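Local coordinates for putative sporulation-specific glycosylase ydhD (Bacillus subtilis subsp. subtilis str. 168, PDB 3CZ8), which probably hydrolyses glycosidic bonds of a polysaccharide during sporulation, this piece being its family 18 glycosyl hydrolase domain, at residues S37-H42 and L70-N75; N51-A56 and R110-V115; P153-D158 and Y166-I171; V147-V152 and Y177-A182. The protein carries 1 engineered substitution. All blocks are in the same frame, centred on the assembly; numbering follows the deposited sequence.

Contact 1 (S37-H42 and L70-N75); sequences SIFEYH and LATITN
Thr72 packs against Ser37, Ile38 and Phe39 where two parallel strands of the TIM barrel, 35-42 and 68-77, run side by side. They are the two strands of one beta-alpha-beta unit, connected through helix 56-64. The side chain of Thr72 can be followed outward. Its CB lies 3.2 Å from Ile38 O. Its OG1 sits 3.4 Å from Ser37 CB and makes a weak hydrogen bond to Ile38 O, which also accepts Thr72 N. With OG1 beside the backbone N (chi1 -52°), CG2 lies anti to that N and is turned toward Phe39. It lies over the middle of the Phe39 ring, 3.9 Å from the centroid and 13° off the normal, a CH-pi contact. A beta bulge between Ile38 and Tyr41 shifts the register by one, so Thr72 O accepts Tyr41 N at 2.8 Å in a nearly straight bond. Tyr41 extends to the opposite face of the sheet from His42, and its OH bonds to Asp55. Ser37 OG bonds to Thr116. The side chain of Phe39 lies about 6 Å from that of Glu120, the predicted proton donor. Glu40 OE1 accepts His42 ND1 and also Tyr6 N of the second subunit. Glu40 OE2 takes the hydroxyl of Thr74, OG1 to OE2 2.8 Å, from its anti side and tilted out of the carboxylate plane.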
loop_
_atom_site.group_PDB
_atom_site.type_symbol
_atom_site.label_atom_id
_atom_site.label_comp_id
_atom_site.label_asym_id
_atom_site.label_seq_id
_atom_site.Cartn_x
_atom_site.Cartn_y
_atom_site.Cartn_z
ATOM N N SER A 37 0.304 -14.416 -4.277
ATOM C CA SER A 37 1.316 -14.929 -3.366
ATOM C C SER A 37 1.293 -14.111 -2.084
ATOM O O SER A 37 1.715 -12.952 -2.069
ATOM C CB SER A 37 2.702 -14.913 -4.017
ATOM O OG SER A 37 2.642 -15.396 -5.350
ATOM N N ILE A 38 0.838 -14.721 -1.018
ATOM C CA ILE A 38 0.707 -14.069 0.253
ATOM C C ILE A 38 2.000 -14.010 1.035
ATOM O O ILE A 38 2.582 -15.005 1.293
ATOM C CB ILE A 38 -0.382 -14.718 1.094
ATOM C CG1 ILE A 38 -1.706 -14.667 0.384
ATOM C CG2 ILE A 38 -0.514 -14.036 2.393
ATOM C CD1 ILE A 38 -2.617 -15.627 0.830
ATOM N N PHE A 39 2.409 -12.824 1.442
ATOM C CA PHE A 39 3.644 -12.634 2.175
ATOM C C PHE A 39 3.445 -12.852 3.655
ATOM O O PHE A 39 2.396 -12.648 4.122
ATOM C CB PHE A 39 4.247 -11.268 1.879
ATOM C CG PHE A 39 5.058 -11.239 0.636
ATOM C CD1 PHE A 39 6.420 -11.205 0.686
ATOM C CD2 PHE A 39 4.468 -11.290 -0.589
ATOM C CE1 PHE A 39 7.138 -11.219 -0.448
ATOM C CE2 PHE A 39 5.210 -11.303 -1.697
ATOM C CZ PHE A 39 6.533 -11.262 -1.624
ATOM N N GLU A 40 4.461 -13.214 4.407
ATOM C CA GLU A 40 5.395 -14.264 4.115
ATOM C C GLU A 40 5.392 -15.300 5.227
ATOM O O GLU A 40 4.922 -15.030 6.304
ATOM C CB GLU A 40 6.766 -13.658 4.042
ATOM C CG GLU A 40 7.011 -12.691 5.133
ATOM C CD GLU A 40 7.786 -13.273 6.260
ATOM O OE1 GLU A 40 7.626 -12.808 7.376
ATOM O OE2 GLU A 40 8.559 -14.192 6.022
ATOM N N TYR A 41 5.923 -16.481 4.947
ATOM C CA TYR A 41 6.481 -17.361 5.956
ATOM C C TYR A 41 7.980 -17.368 5.885
ATOM O O TYR A 41 8.520 -17.381 4.833
ATOM C CB TYR A 41 5.992 -18.783 5.754
ATOM C CG TYR A 41 4.543 -19.025 6.044
ATOM C CD1 TYR A 41 3.585 -18.753 5.110
ATOM C CD2 TYR A 41 4.138 -19.556 7.250
ATOM C CE1 TYR A 41 2.309 -18.979 5.358
ATOM C CE2 TYR A 41 2.866 -19.789 7.503
ATOM C CZ TYR A 41 1.947 -19.502 6.557
ATOM O OH TYR A 41 0.633 -19.711 6.779
ATOM N N HIS A 42 8.649 -17.366 7.013
ATOM C CA HIS A 42 10.080 -17.371 6.994
ATOM C C HIS A 42 10.710 -18.607 7.615
ATOM O O HIS A 42 10.088 -19.308 8.371
ATOM C CB HIS A 42 10.660 -16.082 7.577
ATOM C CG HIS A 42 10.023 -15.664 8.857
ATOM N ND1 HIS A 42 8.845 -14.968 8.905
ATOM C CD2 HIS A 42 10.386 -15.871 10.138
ATOM C CE1 HIS A 42 8.504 -14.770 10.156
ATOM N NE2 HIS A 42 9.423 -15.310 10.925
ATOM N N LEU A 70 -1.057 -18.703 -3.267
ATOM C CA LEU A 70 0.279 -19.252 -3.084
ATOM C C LEU A 70 0.877 -18.752 -1.781
ATOM O O LEU A 70 0.693 -17.597 -1.418
ATOM C CB LEU A 70 1.184 -18.882 -4.269
ATOM C CG LEU A 70 0.705 -19.189 -5.697
ATOM C CD1 LEU A 70 1.651 -18.589 -6.735
ATOM C CD2 LEU A 70 0.560 -20.676 -5.936
ATOM N N ALA A 71 1.570 -19.636 -1.072
ATOM C CA ALA A 71 2.301 -19.267 0.135
ATOM C C ALA A 71 3.685 -18.753 -0.232
ATOM O O ALA A 71 4.436 -19.430 -0.933
ATOM C CB ALA A 71 2.430 -20.467 1.060
ATOM N N THR A 72 4.039 -17.566 0.247
ATOM C CA THR A 72 5.382 -17.055 0.011
ATOM C C THR A 72 6.313 -17.507 1.128
ATOM O O THR A 72 6.035 -17.297 2.309
ATOM C CB THR A 72 5.409 -15.525 -0.147
ATOM O OG1 THR A 72 4.447 -15.143 -1.131
ATOM C CG2 THR A 72 6.780 -15.045 -0.594
ATOM N N ILE A 73 7.412 -18.135 0.728
ATOM C CA ILE A 73 8.412 -18.642 1.646
ATOM C C ILE A 73 9.679 -17.811 1.454
ATOM O O ILE A 73 10.212 -17.731 0.344
ATOM C CB ILE A 73 8.700 -20.161 1.401
ATOM C CG1 ILE A 73 7.411 -20.950 1.114
ATOM C CG2 ILE A 73 9.493 -20.768 2.561
ATOM C CD1 ILE A 73 6.393 -21.009 2.267
ATOM N N THR A 74 10.141 -17.179 2.534
ATOM C CA THR A 74 11.279 -16.252 2.475
ATOM C C THR A 74 12.357 -16.594 3.493
ATOM O O THR A 74 12.133 -17.397 4.402
ATOM C CB THR A 74 10.859 -14.781 2.750
ATOM O OG1 THR A 74 10.553 -14.624 4.141
ATOM C CG2 THR A 74 9.656 -14.354 1.902
ATOM N N ASN A 75 13.523 -15.970 3.329
ATOM C CA ASN A 75 14.586 -15.992 4.334
ATOM C C ASN A 75 14.691 -14.657 5.094
ATOM O O ASN A 75 15.782 -14.131 5.335
ATOM C CB ASN A 75 15.932 -16.393 3.715
ATOM C CG ASN A 75 16.331 -15.517 2.532
ATOM O OD1 ASN A 75 15.490 -15.089 1.740
ATOM N ND2 ASN A 75 17.629 -15.265 2.400
#

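Contact 2 (N51-A56 and R110-V115); sequences NQLNDA and RGYGGV
Asp55 meets Arg110 and Tyr112 because its CG is tucked between its own backbone N and carbonyl carbon (chi1 56°), while the Arg110 chain folds at chi2 and chi3 and brings its guanidinium up to the carboxylate. The contact lies in the TIM barrel. It joins the loop after strand 35-42, just ahead of helix 56-64, to the turn that leads from helix 93-110 into strand 114-118. The two carboxylate oxygens divide the work. OD2 of Asp55 forms a salt bridge with NH2 of Arg110 at 3.0 Å, and the two flat groups are inclined by 36°. The same NH2 also packs against Ala56, 3.6 Å from its CB. OD1 of Asp55 accepts the hydroxyl of Tyr112, and Tyr41 OH also bonds to OD1. A salt bridge and the Tyr112 hydroxyl hold the buried carboxylate, which would probably favour its charged form. Gly111, with positive phi, lies between the two partners in the chain, and its O accepts Trp63 NE1. Around the Tyr112 ring lie Ile38, Ala71 and Ile59. The Tyr112 OH reaches Asp55 OD1 at 2.6 Å, on the anti side and 23° out of the carboxylate plane.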
loop_
_atom_site.group_PDB
_atom_site.type_symbol
_atom_site.label_atom_id
_atom_site.label_comp_id
_atom_site.label_asym_id
_atom_site.label_seq_id
_atom_site.Cartn_x
_atom_site.Cartn_y
_atom_site.Cartn_z
ATOM N N ASN A 51 7.457 -19.146 11.664
ATOM C CA ASN A 51 6.229 -18.440 12.024
ATOM C C ASN A 51 4.979 -19.098 11.462
ATOM O O ASN A 51 5.053 -20.075 10.715
ATOM C CB ASN A 51 6.287 -17.001 11.513
ATOM C CG ASN A 51 6.303 -16.925 9.987
ATOM O OD1 ASN A 51 7.180 -17.492 9.340
ATOM N ND2 ASN A 51 5.338 -16.214 9.413
ATOM N N GLN A 52 3.833 -18.535 11.831
ATOM C CA GLN A 52 2.551 -18.875 11.228
ATOM C C GLN A 52 1.806 -17.585 10.897
ATOM O O GLN A 52 2.181 -16.509 11.371
ATOM C CB GLN A 52 1.726 -19.789 12.147
ATOM C CG GLN A 52 1.587 -19.317 13.598
ATOM C CD GLN A 52 1.134 -20.421 14.552
ATOM O OE1 GLN A 52 0.986 -20.191 15.755
ATOM N NE2 GLN A 52 0.916 -21.623 14.021
ATOM N N LEU A 53 0.770 -17.691 10.071
ATOM C CA LEU A 53 0.010 -16.519 9.660
ATOM C C LEU A 53 -1.470 -16.671 9.948
ATOM O O LEU A 53 -1.980 -17.786 10.071
ATOM C CB LEU A 53 0.185 -16.247 8.164
ATOM C CG LEU A 53 1.515 -15.811 7.555
ATOM C CD1 LEU A 53 1.281 -15.593 6.080
ATOM C CD2 LEU A 53 2.057 -14.549 8.201
ATOM N N ASN A 54 -2.154 -15.536 10.040
ATOM C CA ASN A 54 -3.604 -15.510 10.037
ATOM C C ASN A 54 -4.071 -15.465 8.590
ATOM O O ASN A 54 -4.544 -14.438 8.109
ATOM C CB ASN A 54 -4.124 -14.314 10.838
ATOM C CG ASN A 54 -5.597 -14.438 11.190
ATOM O OD1 ASN A 54 -6.066 -15.502 11.602
ATOM N ND2 ASN A 54 -6.333 -13.343 11.040
ATOM N N ASP A 55 -3.924 -16.596 7.903
ATOM C CA ASP A 55 -4.113 -16.657 6.455
ATOM C C ASP A 55 -5.373 -17.394 6.010
ATOM O O ASP A 55 -5.765 -17.303 4.844
ATOM C CB ASP A 55 -2.866 -17.233 5.762
ATOM C CG ASP A 55 -2.462 -18.619 6.282
ATOM O OD1 ASP A 55 -1.456 -19.154 5.768
ATOM O OD2 ASP A 55 -3.123 -19.182 7.185
ATOM N N ALA A 56 -6.000 -18.101 6.950
ATOM C CA ALA A 56 -7.168 -18.950 6.686
ATOM C C ALA A 56 -8.302 -18.241 5.949
ATOM O O ALA A 56 -8.901 -18.808 5.032
ATOM C CB ALA A 56 -7.680 -19.573 7.983
ATOM N N ARG A 110 -2.856 -25.958 5.344
ATOM C CA ARG A 110 -3.486 -24.642 5.210
ATOM C C ARG A 110 -4.332 -24.485 3.949
ATOM O O ARG A 110 -5.177 -23.594 3.877
ATOM C CB ARG A 110 -2.437 -23.527 5.305
ATOM C CG ARG A 110 -1.673 -23.478 6.632
ATOM C CD ARG A 110 -2.256 -22.448 7.603
ATOM N NE ARG A 110 -3.494 -22.893 8.245
ATOM C CZ ARG A 110 -4.717 -22.489 7.902
ATOM N NH1 ARG A 110 -5.775 -22.958 8.554
ATOM N NH2 ARG A 110 -4.890 -21.625 6.910
ATOM N N GLY A 111 -4.108 -25.339 2.955
ATOM C CA GLY A 111 -4.938 -25.334 1.745
ATOM C C GLY A 111 -4.509 -24.382 0.638
ATOM O O GLY A 111 -5.341 -23.907 -0.146
ATOM N N TYR A 112 -3.209 -24.111 0.560
ATOM C CA TYR A 112 -2.659 -23.317 -0.536
ATOM C C TYR A 112 -2.629 -24.138 -1.817
ATOM O O TYR A 112 -2.594 -25.364 -1.768
ATOM C CB TYR A 112 -1.245 -22.854 -0.198
ATOM C CG TYR A 112 -1.158 -21.677 0.751
ATOM C CD1 TYR A 112 -1.447 -20.383 0.314
ATOM C CD2 TYR A 112 -0.754 -21.853 2.074
ATOM C CE1 TYR A 112 -1.348 -19.295 1.171
ATOM C CE2 TYR A 112 -0.652 -20.769 2.944
ATOM C CZ TYR A 112 -0.950 -19.491 2.479
ATOM O OH TYR A 112 -0.858 -18.409 3.323
ATOM N N GLY A 113 -2.655 -23.462 -2.962
ATOM C CA GLY A 113 -2.523 -24.132 -4.255
ATOM C C GLY A 113 -1.087 -24.282 -4.740
ATOM O O GLY A 113 -0.848 -24.790 -5.836
ATOM N N GLY A 114 -0.131 -23.849 -3.921
ATOM C CA GLY A 114 1.276 -23.878 -4.294
ATOM C C GLY A 114 2.107 -22.892 -3.498
ATOM O O GLY A 114 1.651 -22.378 -2.470
ATOM N N VAL A 115 3.336 -22.650 -3.948
ATOM C CA VAL A 115 4.214 -21.692 -3.277
ATOM C C VAL A 115 4.878 -20.684 -4.200
ATOM O O VAL A 115 4.883 -20.827 -5.427
ATOM C CB VAL A 115 5.342 -22.360 -2.434
ATOM C CG1 VAL A 115 4.779 -23.090 -1.240
ATOM C CG2 VAL A 115 6.201 -23.268 -3.285
#

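Contact 3 (P153-D158 and Y166-I171); sequences PAKTSD and YDYGGI
Tyr168 and Tyr166 hold the segment that leaves strand 147-153 at the C-terminal end of the TIM barrel, the end where family 18 enzymes carry their active site. The first shell is made by Tyr168, Lys155, Tyr166 and Pro153. The Tyr168 hydroxyl donates to Pro153 O at 2.7 Å, with that oxygen near the plane of the ring, and accepts a weak bond from Lys155 N. Lys155 and Tyr168 run past each other in opposite directions, Lys155 CD lying 3.6 Å from Tyr168 CE1. A bend at chi3 (71°) carries the lysine tip back to the other tyrosine. There Lys155 NZ donates to Tyr166 O at 2.8 Å, from above the carbonyl plane. Pro153 CD sits squarely over the Tyr166 ring, 3.7 Å from its centroid, with the side chains about perpendicular. A phenylalanine in place of Tyr168 would probably leave Pro153 O without its hydroxyl donor and let the segment after the strand shift.

The second shell fixes these groups. Lys155 NZ also bonds to Leu163 O and pairs with Asp158 OD2 at 3.5 Å. Asp158 OD2 is shared with Arg164 and Arg127. Tyr166 OH bonds to Phe119 O, and the Tyr166 side chain lies about 4 Å from that of Glu120, the predicted proton donor. Asp167 N-caps helix 168-174 through weak bonds from Gly169 N and Gly170 N. A water bridges the two segments, donating to Asp158 OD1 at 2.8 Å and accepting from Tyr168 N at 3.1 Å.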
loop_
_atom_site.group_PDB
_atom_site.type_symbol
_atom_site.label_atom_id
_atom_site.label_comp_id
_atom_site.label_asym_id
_atom_site.label_seq_id
_atom_site.Cartn_x
_atom_site.Cartn_y
_atom_site.Cartn_z
ATOM N N PRO A 153 15.660 -11.979 -8.778
ATOM C CA PRO A 153 16.018 -10.646 -9.269
ATOM C C PRO A 153 16.306 -10.676 -10.768
ATOM O O PRO A 153 16.694 -11.718 -11.303
ATOM C CB PRO A 153 17.299 -10.306 -8.490
ATOM C CG PRO A 153 17.448 -11.370 -7.449
ATOM C CD PRO A 153 16.740 -12.569 -7.971
ATOM N N ALA A 154 16.098 -9.546 -11.435
ATOM C CA ALA A 154 16.355 -9.430 -12.866
ATOM C C ALA A 154 17.838 -9.596 -13.177
ATOM O O ALA A 154 18.689 -8.998 -12.511
ATOM C CB ALA A 154 15.858 -8.100 -13.382
ATOM N N LYS A 155 18.129 -10.423 -14.178
ATOM C CA LYS A 155 19.499 -10.703 -14.606
ATOM C C LYS A 155 19.637 -10.409 -16.085
ATOM O O LYS A 155 18.727 -10.705 -16.869
ATOM C CB LYS A 155 19.878 -12.169 -14.340
ATOM C CG LYS A 155 20.203 -12.479 -12.889
ATOM C CD LYS A 155 20.632 -13.931 -12.678
ATOM C CE LYS A 155 22.003 -14.223 -13.263
ATOM N NZ LYS A 155 22.632 -15.418 -12.639
ATOM N N THR A 156 20.781 -9.827 -16.447
ATOM C CA THR A 156 21.102 -9.517 -17.841
ATOM C C THR A 156 22.301 -10.333 -18.324
ATOM O O THR A 156 22.506 -10.505 -19.530
ATOM C CB THR A 156 21.347 -8.002 -18.068
ATOM O OG1 THR A 156 21.474 -7.746 -19.471
ATOM C CG2 THR A 156 22.609 -7.518 -17.348
ATOM N N SER A 157 23.074 -10.861 -17.374
ATOM C CA SER A 157 24.209 -11.740 -17.661
ATOM C C SER A 157 24.502 -12.572 -16.415
ATOM O O SER A 157 23.795 -12.457 -15.413
ATOM C CB SER A 157 25.447 -10.930 -18.058
ATOM O OG SER A 157 26.047 -10.330 -16.924
ATOM N N ASP A 158 25.547 -13.392 -16.465
ATOM C CA ASP A 158 25.926 -14.189 -15.303
ATOM C C ASP A 158 27.210 -13.674 -14.638
ATOM O O ASP A 158 27.874 -14.398 -13.896
ATOM C CB ASP A 158 26.045 -15.663 -15.689
ATOM C CG ASP A 158 25.421 -16.585 -14.659
ATOM O OD1 ASP A 158 24.472 -17.320 -15.013
ATOM O OD2 ASP A 158 25.864 -16.562 -13.490
ATOM N N TYR A 166 21.493 -17.305 -8.712
ATOM C CA TYR A 166 20.256 -17.559 -9.443
ATOM C C TYR A 166 20.532 -18.031 -10.859
ATOM O O TYR A 166 20.687 -17.235 -11.783
ATOM C CB TYR A 166 19.358 -16.316 -9.430
ATOM C CG TYR A 166 19.073 -15.835 -8.030
ATOM C CD1 TYR A 166 18.127 -16.484 -7.238
ATOM C CD2 TYR A 166 19.766 -14.752 -7.484
ATOM C CE1 TYR A 166 17.862 -16.063 -5.945
ATOM C CE2 TYR A 166 19.511 -14.322 -6.182
ATOM C CZ TYR A 166 18.555 -14.988 -5.425
ATOM O OH TYR A 166 18.282 -14.590 -4.150
ATOM N N ASP A 167 20.602 -19.348 -11.010
ATOM C CA ASP A 167 20.784 -19.976 -12.305
ATOM C C ASP A 167 19.439 -20.006 -13.023
ATOM O O ASP A 167 18.603 -20.837 -12.706
ATOM C CB ASP A 167 21.324 -21.395 -12.099
ATOM C CG ASP A 167 21.641 -22.110 -13.400
ATOM O OD1 ASP A 167 22.065 -23.282 -13.330
ATOM O OD2 ASP A 167 21.474 -21.518 -14.490
ATOM N N TYR A 168 19.247 -19.118 -14.000
ATOM C CA TYR A 168 17.971 -19.012 -14.731
ATOM C C TYR A 168 17.577 -20.285 -15.478
ATOM O O TYR A 168 16.407 -20.667 -15.477
ATOM C CB TYR A 168 17.994 -17.837 -15.718
ATOM C CG TYR A 168 17.515 -16.500 -15.160
ATOM C CD1 TYR A 168 17.665 -16.174 -13.811
ATOM C CD2 TYR A 168 16.934 -15.553 -15.998
ATOM C CE1 TYR A 168 17.230 -14.943 -13.311
ATOM C CE2 TYR A 168 16.505 -14.324 -15.512
ATOM C CZ TYR A 168 16.658 -14.024 -14.173
ATOM O OH TYR A 168 16.234 -12.806 -13.704
ATOM N N GLY A 169 18.555 -20.931 -16.112
ATOM C CA GLY A 169 18.312 -22.137 -16.904
ATOM C C GLY A 169 17.995 -23.330 -16.030
ATOM O O GLY A 169 17.125 -24.138 -16.364
ATOM N N GLY A 170 18.700 -23.431 -14.905
ATOM C CA GLY A 170 18.478 -24.495 -13.934
ATOM C C GLY A 170 17.201 -24.330 -13.123
ATOM O O GLY A 170 16.531 -25.318 -12.809
ATOM N N ILE A 171 16.881 -23.086 -12.769
ATOM C CA ILE A 171 15.641 -22.760 -12.050
ATOM C C ILE A 171 14.440 -22.905 -12.986
ATOM O O ILE A 171 13.445 -23.541 -12.634
ATOM C CB ILE A 171 15.685 -21.329 -11.439
ATOM C CG1 ILE A 171 16.676 -21.264 -10.269
ATOM C CG2 ILE A 171 14.294 -20.864 -10.964
ATOM C CD1 ILE A 171 16.998 -19.836 -9.826
HETATM O O HOH W 1 21.696 -17.649 -15.251
#

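Contact 4 (V147-V152 and Y177-A182); sequences VLTIAV and YMFIMA
Val152 and Phe179 belong to neighbouring parallel strands of the TIM barrel, 147-153 and 177-181, joined through helix 168-174 as a beta-alpha-beta unit. The pairing is firm toward the C-terminal ends. Phe179 N donates to Ile150 O at 2.7 Å, Val152 N to Phe179 O, and Met181 N to Val152 O at 2.8 Å. It is slacker at the start, where Ile150 N meets Tyr177 O at 3.2 Å with a bent N-H...O angle of 137°.

The side chains pack on two faces. One, that of Ile150, Met178, Val152 and Ile180, is covered by helix 168-174. With CG1 beside the backbone N (chi1 -64°), Val152 CG2 stands between N and the carbonyl carbon. This brings it to 3.8 Å from Met178 CG, the two side chains crossing at about a right angle, and to 4.0 Å from Ile180 CG1. On the other face Phe179 lies against Thr149, whose CB stands off-centre over the ring, and its ring also meets that of Phe13. An alanine at Phe179 would probably open a gap beside Thr149 and Phe13. Thr149 OG1 is bonded to Val115 O and Thr116.

Val147 and Tyr177 at the early end are partly exposed, as is Met181 at the other. Val147 CG1 and Thr149 CG2 meet the Tyr177 ring at its edge, and Tyr177 OH bonds to Arg215. Val147 CG1 rests 4.1 Å from Tyr177 CD2.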
loop_
_atom_site.group_PDB
_atom_site.type_symbol
_atom_site.label_atom_id
_atom_site.label_comp_id
_atom_site.label_asym_id
_atom_site.label_seq_id
_atom_site.Cartn_x
_atom_site.Cartn_y
_atom_site.Cartn_z
ATOM N N VAL A 147 1.650 -26.123 -7.319
ATOM C CA VAL A 147 2.456 -25.333 -8.256
ATOM C C VAL A 147 3.729 -24.798 -7.570
ATOM O O VAL A 147 3.711 -24.474 -6.384
ATOM C CB VAL A 147 1.596 -24.165 -8.843
ATOM C CG1 VAL A 147 2.331 -23.383 -9.921
ATOM C CG2 VAL A 147 0.293 -24.700 -9.419
ATOM N N LEU A 148 4.837 -24.743 -8.307
ATOM C CA LEU A 148 6.073 -24.151 -7.796
ATOM C C LEU A 148 6.417 -22.899 -8.581
ATOM O O LEU A 148 6.615 -22.947 -9.792
ATOM C CB LEU A 148 7.238 -25.154 -7.825
ATOM C CG LEU A 148 8.618 -24.653 -7.365
ATOM C CD1 LEU A 148 8.584 -24.072 -5.973
ATOM C CD2 LEU A 148 9.661 -25.746 -7.440
ATOM N N THR A 149 6.452 -21.767 -7.881
ATOM C CA THR A 149 6.848 -20.499 -8.480
ATOM C C THR A 149 7.976 -19.891 -7.653
ATOM O O THR A 149 8.177 -20.270 -6.504
ATOM C CB THR A 149 5.669 -19.487 -8.602
ATOM O OG1 THR A 149 5.322 -18.988 -7.305
ATOM C CG2 THR A 149 4.441 -20.125 -9.240
ATOM N N ILE A 150 8.714 -18.958 -8.248
ATOM C CA ILE A 150 9.874 -18.362 -7.599
ATOM C C ILE A 150 10.003 -16.883 -7.967
ATOM O O ILE A 150 9.744 -16.487 -9.110
ATOM C CB ILE A 150 11.178 -19.143 -7.936
ATOM C CG1 ILE A 150 12.388 -18.544 -7.205
ATOM C CG2 ILE A 150 11.404 -19.210 -9.457
ATOM C CD1 ILE A 150 13.638 -19.378 -7.280
ATOM N N ALA A 151 10.361 -16.064 -6.980
ATOM C CA ALA A 151 10.701 -14.671 -7.226
ATOM C C ALA A 151 12.220 -14.583 -7.334
ATOM O O ALA A 151 12.932 -14.968 -6.405
ATOM C CB ALA A 151 10.172 -13.782 -6.101
ATOM N N VAL A 152 12.706 -14.119 -8.485
ATOM C CA VAL A 152 14.145 -13.927 -8.723
ATOM C C VAL A 152 14.439 -12.467 -9.088
ATOM O O VAL A 152 13.569 -11.776 -9.629
ATOM C CB VAL A 152 14.722 -14.882 -9.840
ATOM C CG1 VAL A 152 14.618 -16.347 -9.436
ATOM C CG2 VAL A 152 14.060 -14.640 -11.188
ATOM N N TYR A 177 6.682 -21.644 -12.763
ATOM C CA TYR A 177 6.700 -20.240 -13.184
ATOM C C TYR A 177 7.812 -19.431 -12.517
ATOM O O TYR A 177 8.163 -19.662 -11.364
ATOM C CB TYR A 177 5.330 -19.569 -12.949
ATOM C CG TYR A 177 4.195 -20.192 -13.743
ATOM C CD1 TYR A 177 3.972 -19.846 -15.071
ATOM C CD2 TYR A 177 3.354 -21.139 -13.158
ATOM C CE1 TYR A 177 2.936 -20.433 -15.803
ATOM C CE2 TYR A 177 2.327 -21.729 -13.874
ATOM C CZ TYR A 177 2.119 -21.372 -15.191
ATOM O OH TYR A 177 1.093 -21.966 -15.892
ATOM N N MET A 178 8.351 -18.467 -13.256
ATOM C CA MET A 178 9.424 -17.618 -12.756
ATOM C C MET A 178 8.931 -16.183 -12.726
ATOM O O MET A 178 8.564 -15.624 -13.767
ATOM C CB MET A 178 10.668 -17.757 -13.648
ATOM C CG MET A 178 11.894 -16.936 -13.241
ATOM S SD MET A 178 13.330 -17.143 -14.348
ATOM C CE MET A 178 13.642 -18.867 -14.104
ATOM N N PHE A 179 8.887 -15.606 -11.525
ATOM C CA PHE A 179 8.515 -14.209 -11.370
ATOM C C PHE A 179 9.806 -13.401 -11.368
ATOM O O PHE A 179 10.584 -13.459 -10.416
ATOM C CB PHE A 179 7.751 -13.954 -10.053
ATOM C CG PHE A 179 6.496 -14.787 -9.857
ATOM C CD1 PHE A 179 5.782 -15.320 -10.929
ATOM C CD2 PHE A 179 6.005 -14.988 -8.567
ATOM C CE1 PHE A 179 4.625 -16.061 -10.720
ATOM C CE2 PHE A 179 4.846 -15.722 -8.350
ATOM C CZ PHE A 179 4.158 -16.258 -9.430
ATOM N N ILE A 180 10.041 -12.652 -12.435
ATOM C CA ILE A 180 11.268 -11.877 -12.533
ATOM C C ILE A 180 11.016 -10.493 -11.985
ATOM O O ILE A 180 10.166 -9.767 -12.488
ATOM C CB ILE A 180 11.815 -11.812 -13.977
ATOM C CG1 ILE A 180 12.188 -13.216 -14.455
ATOM C CG2 ILE A 180 13.033 -10.882 -14.053
ATOM C CD1 ILE A 180 12.472 -13.281 -15.907
ATOM N N MET A 181 11.744 -10.137 -10.932
ATOM C CA MET A 181 11.527 -8.861 -10.272
ATOM C C MET A 181 12.325 -7.768 -10.976
ATOM O O MET A 181 13.403 -7.370 -10.529
ATOM C CB MET A 181 11.818 -8.980 -8.769
ATOM C CG MET A 181 10.952 -10.038 -8.041
ATOM S SD MET A 181 9.139 -9.807 -8.055
ATOM C CE MET A 181 8.627 -10.662 -9.492
ATOM N N ALA A 182 11.772 -7.302 -12.097
ATOM C CA ALA A 182 12.468 -6.405 -13.017
ATOM C C ALA A 182 12.319 -4.938 -12.612
ATOM O O ALA A 182 11.612 -4.164 -13.269
ATOM C CB ALA A 182 11.980 -6.629 -14.444
#

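How the contacts relate
From the N terminus, strand 35-42 opens contact 1, and the loop of 51-56 opens contact 2 before contact 1 is closed by 70-75. Contact 2 closes later, at 110-115, so the two cross. They also touch, by way of Tyr41 and Asp55 and through Asn51 bonded to His42 N. Both reach the second subunit. Next, 147-152 opens contact 4, which 177-182 closes. Contact 3 is nested inside that loop and packs Tyr168 and Ile171 against the two strands of contact 4. Strand 114-118, begun in contact 2, lies between strands 68-77 and 147-153. It thereby links contacts 1 and 4 around the barrel wall.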